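Local coordinates for periplasmic binding protein/LacI transcriptional regulator (Brachyspira murdochii, PDB 4KQC) that probably binds a carbohydrate as a periplasmic solute-binding protein, at residues D74-K80 against Q100-A104. Numbering follows the deposited sequence.
Sequences DFTEQIK and QAQGA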
ATOM      1  N   ASP A  74     -14.813   3.716 -11.875  1.00 12.23           N
ATOM      2  CA  ASP A  74     -16.098   4.089 -11.331  1.00 12.43           C
ATOM      3  C   ASP A  74     -17.006   2.867 -11.276  1.00 12.21           C
ATOM      4  O   ASP A  74     -17.544   2.386 -12.299  1.00 13.40           O
ATOM      5  CB  ASP A  74     -16.702   5.147 -12.210  1.00 13.68           C
ATOM      6  CG  ASP A  74     -18.056   5.729 -11.679  1.00 14.35           C
ATOM      7  OD1 ASP A  74     -18.813   5.023 -10.966  1.00 15.28           O
ATOM      8  OD2 ASP A  74     -18.359   6.922 -12.056  1.00 16.00           O
ATOM      9  N   PHE A  75     -17.260   2.397 -10.075  1.00 11.61           N
ATOM     10  CA  PHE A  75     -18.117   1.255  -9.845  1.00 10.73           C
ATOM     11  C   PHE A  75     -19.491   1.590  -9.205  1.00 10.41           C
ATOM     12  O   PHE A  75     -20.141   0.730  -8.628  1.00 10.23           O
ATOM     13  CB  PHE A  75     -17.362   0.221  -8.973  1.00 10.37           C
ATOM     14  CG  PHE A  75     -16.088  -0.226  -9.585  1.00 10.03           C
ATOM     15  CD1 PHE A  75     -14.896   0.471  -9.378  1.00 10.11           C
ATOM     16  CD2 PHE A  75     -16.075  -1.244 -10.567  1.00 10.77           C
ATOM     17  CE1 PHE A  75     -13.743   0.150 -10.032  1.00 10.52           C
ATOM     18  CE2 PHE A  75     -14.897  -1.578 -11.201  1.00 10.97           C
ATOM     19  CZ  PHE A  75     -13.728  -0.876 -10.961  1.00 10.72           C
ATOM     20  N   THR A  76     -19.915   2.815  -9.302  1.00 10.35           N
ATOM     21  CA  THR A  76     -21.116   3.250  -8.666  1.00 10.89           C
ATOM     22  C   THR A  76     -22.384   2.561  -9.178  1.00 11.16           C
ATOM     23  O   THR A  76     -23.278   2.306  -8.389  1.00 11.41           O
ATOM     24  CB  THR A  76     -21.301   4.798  -8.748  1.00 11.10           C
ATOM     25  OG1 THR A  76     -21.273   5.245 -10.109  1.00 11.34           O
ATOM     26  CG2 THR A  76     -20.220   5.533  -8.053  1.00 11.63           C
ATOM     27  N   GLU A  77     -22.453   2.262 -10.471  1.00 12.54           N
ATOM     28  CA  GLU A  77     -23.602   1.560 -11.011  1.00 13.10           C
ATOM     29  C   GLU A  77     -23.702   0.176 -10.409  1.00 12.12           C
ATOM     30  O   GLU A  77     -24.788  -0.267 -10.041  1.00 11.87           O
ATOM     31  CB  GLU A  77     -23.571   1.495 -12.557  1.00 15.47           C
ATOM     32  CG  GLU A  77     -23.640   2.880 -13.203  1.00 17.81           C
ATOM     33  CD  GLU A  77     -23.942   2.857 -14.694  1.00 24.96           C
ATOM     34  OE1 GLU A  77     -24.064   1.755 -15.263  1.00 31.54           O
ATOM     35  OE2 GLU A  77     -24.087   3.952 -15.327  1.00 29.54           O
ATOM     36  N   GLN A  78     -22.579  -0.510 -10.319  1.00 11.84           N
ATOM     37  CA  GLN A  78     -22.533  -1.878  -9.764  1.00 11.14           C
ATOM     38  C   GLN A  78     -22.911  -1.860  -8.264  1.00 10.68           C
ATOM     39  O   GLN A  78     -23.736  -2.661  -7.802  1.00  9.67           O
ATOM     40  CB  GLN A  78     -21.116  -2.430  -9.937  1.00 11.97           C
ATOM     41  CG  GLN A  78     -20.815  -2.813 -11.366  1.00 13.11           C
ATOM     42  CD  GLN A  78     -20.428  -1.637 -12.276  1.00 15.14           C
ATOM     43  OE1 GLN A  78     -20.080  -0.536 -11.826  1.00 14.66           O
ATOM     44  NE2 GLN A  78     -20.587  -1.852 -13.563  1.00 19.43           N
ATOM     45  N   ILE A  79     -22.370  -0.889  -7.549  1.00 10.70           N
ATOM     46  CA  ILE A  79     -22.635  -0.793  -6.109  1.00 11.53           C
ATOM     47  C   ILE A  79     -24.103  -0.414  -5.874  1.00 10.80           C
ATOM     48  O   ILE A  79     -24.795  -0.967  -4.997  1.00 12.00           O
ATOM     49  CB  ILE A  79     -21.666   0.184  -5.436  1.00 11.44           C
ATOM     50  CG1 ILE A  79     -20.270  -0.358  -5.478  1.00 11.26           C
ATOM     51  CG2 ILE A  79     -22.098   0.487  -3.989  1.00 12.38           C
ATOM     52  CD1 ILE A  79     -19.232   0.706  -5.275  1.00 11.55           C
ATOM     53  N   LYS A  80     -24.633   0.454  -6.715  1.00 11.66           N
ATOM     54  CA  LYS A  80     -26.054   0.795  -6.647  1.00 12.36           C
ATOM     55  C   LYS A  80     -26.929  -0.415  -6.816  1.00 11.27           C
ATOM     56  O   LYS A  80     -27.939  -0.611  -6.073  1.00 11.43           O
ATOM     57  CB  LYS A  80     -26.399   1.903  -7.674  1.00 13.67           C
ATOM     58  CG  LYS A  80     -27.826   2.338  -7.548  1.00 16.59           C
ATOM     59  CD  LYS A  80     -27.978   3.734  -8.092  1.00 20.30           C
ATOM     60  CE  LYS A  80     -29.431   4.117  -8.138  1.00 25.65           C
ATOM     61  NZ  LYS A  80     -29.537   5.404  -8.882  1.00 29.40           N
ATOM     62  N   GLN A 100     -17.974   6.377  -3.498  1.00 12.68           N
ATOM     63  CA  GLN A 100     -18.723   5.447  -4.345  1.00 11.75           C
ATOM     64  C   GLN A 100     -19.588   4.498  -3.524  1.00 11.90           C
ATOM     65  O   GLN A 100     -20.359   3.733  -4.104  1.00 12.46           O
ATOM     66  CB  GLN A 100     -17.806   4.613  -5.222  1.00 11.33           C
ATOM     67  CG  GLN A 100     -17.019   5.459  -6.208  1.00 11.02           C
ATOM     68  CD  GLN A 100     -16.258   4.674  -7.265  1.00 11.44           C
ATOM     69  OE1 GLN A 100     -16.475   3.486  -7.461  1.00 12.76           O
ATOM     70  NE2 GLN A 100     -15.298   5.341  -7.890  1.00 12.01           N
ATOM     71  N   ALA A 101     -19.366   4.415  -2.217  1.00 12.89           N
ATOM     72  CA  ALA A 101     -19.943   3.330  -1.459  1.00 12.30           C
ATOM     73  C   ALA A 101     -21.458   3.389  -1.262  1.00 12.57           C
ATOM     74  O   ALA A 101     -22.099   2.350  -1.006  1.00 12.98           O
ATOM     75  CB  ALA A 101     -19.251   3.258  -0.075  1.00 11.81           C
ATOM     76  N   GLN A 102     -22.049   4.578  -1.322  1.00 13.50           N
ATOM     77  CA  GLN A 102     -23.496   4.723  -1.268  1.00 13.85           C
ATOM     78  C   GLN A 102     -24.182   4.041  -0.062  1.00 13.72           C
ATOM     79  O   GLN A 102     -25.318   3.561  -0.165  1.00 14.25           O
ATOM     80  CB  GLN A 102     -24.092   4.219  -2.613  1.00 14.43           C
ATOM     81  CG  GLN A 102     -23.684   5.025  -3.836  1.00 14.96           C
ATOM     82  CD  GLN A 102     -23.992   4.309  -5.158  1.00 15.65           C
ATOM     83  OE1 GLN A 102     -25.126   4.261  -5.618  1.00 18.17           O
ATOM     84  NE2 GLN A 102     -22.988   3.713  -5.748  1.00 14.98           N
ATOM     85  N   GLY A 103     -23.496   4.005   1.089  1.00 14.79           N
ATOM     86  CA  GLY A 103     -24.085   3.382   2.257  1.00 15.09           C
ATOM     87  C   GLY A 103     -24.183   1.900   2.212  1.00 15.32           C
ATOM     88  O   GLY A 103     -24.920   1.359   3.010  1.00 18.57           O
ATOM     89  N   ALA A 104     -23.602   1.268   1.199  1.00 13.97           N
ATOM     90  CA  ALA A 104     -23.795  -0.180   0.985  1.00 13.93           C
ATOM     91  C   ALA A 104     -22.666  -1.058   1.561  1.00 13.50           C
ATOM     92  O   ALA A 104     -22.811  -2.298   1.615  1.00 16.22           O
ATOM     93  CB  ALA A 104     -23.986  -0.451  -0.480  1.00 15.15           C
TER
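Gln100 and Gln102 reach from the loop before strand 105-110 to the start of helix 76-84. Both segments belong to the parallel-sheet lobe of a two-lobed periplasmic binding protein fold. The Gln100 chain is extended beyond CG (chi2 -170°), which carries its amide to the N-cap residue Phe75. Gln100 OE1 accepts from Phe75 N at 2.9 Å, and the donor sits above the carbonyl plane. The same oxygen lies at the edge of the Phe75 ring. Gln100 NE2 donates to Gly73 O, so both ends of this amide are held. Thr76 CG2 packs across the Gln100 chain, 3.7 Å from Gln100 CG.

At the helix start, Asp74 OD1 forms an Asx turn with Thr76 N and also accepts from Thr76 OG1 at 2.6 Å, through its syn lone pair.

Gln102 sits in a type I' turn from Ala101 to Ala104. Its NE2 links the two segments. Gln102 NE2 donates to Thr76 O at 3.0 Å, nearly straight and in the carbonyl plane. Gln102 NE2 also donates to Gln100 O, tilted from that carbonyl plane. Both acceptors lie close to the Gln102 amide plane, which should fix the rotation of this group. Thr76 O also takes the helix bond from Lys80 N. Ile79 CD1 touches Gln100 O, and Ile79 CG2 lies 4.1 Å from Ala104 CB. Gln102 OE1 rests 3.4 Å from Lys80 CB.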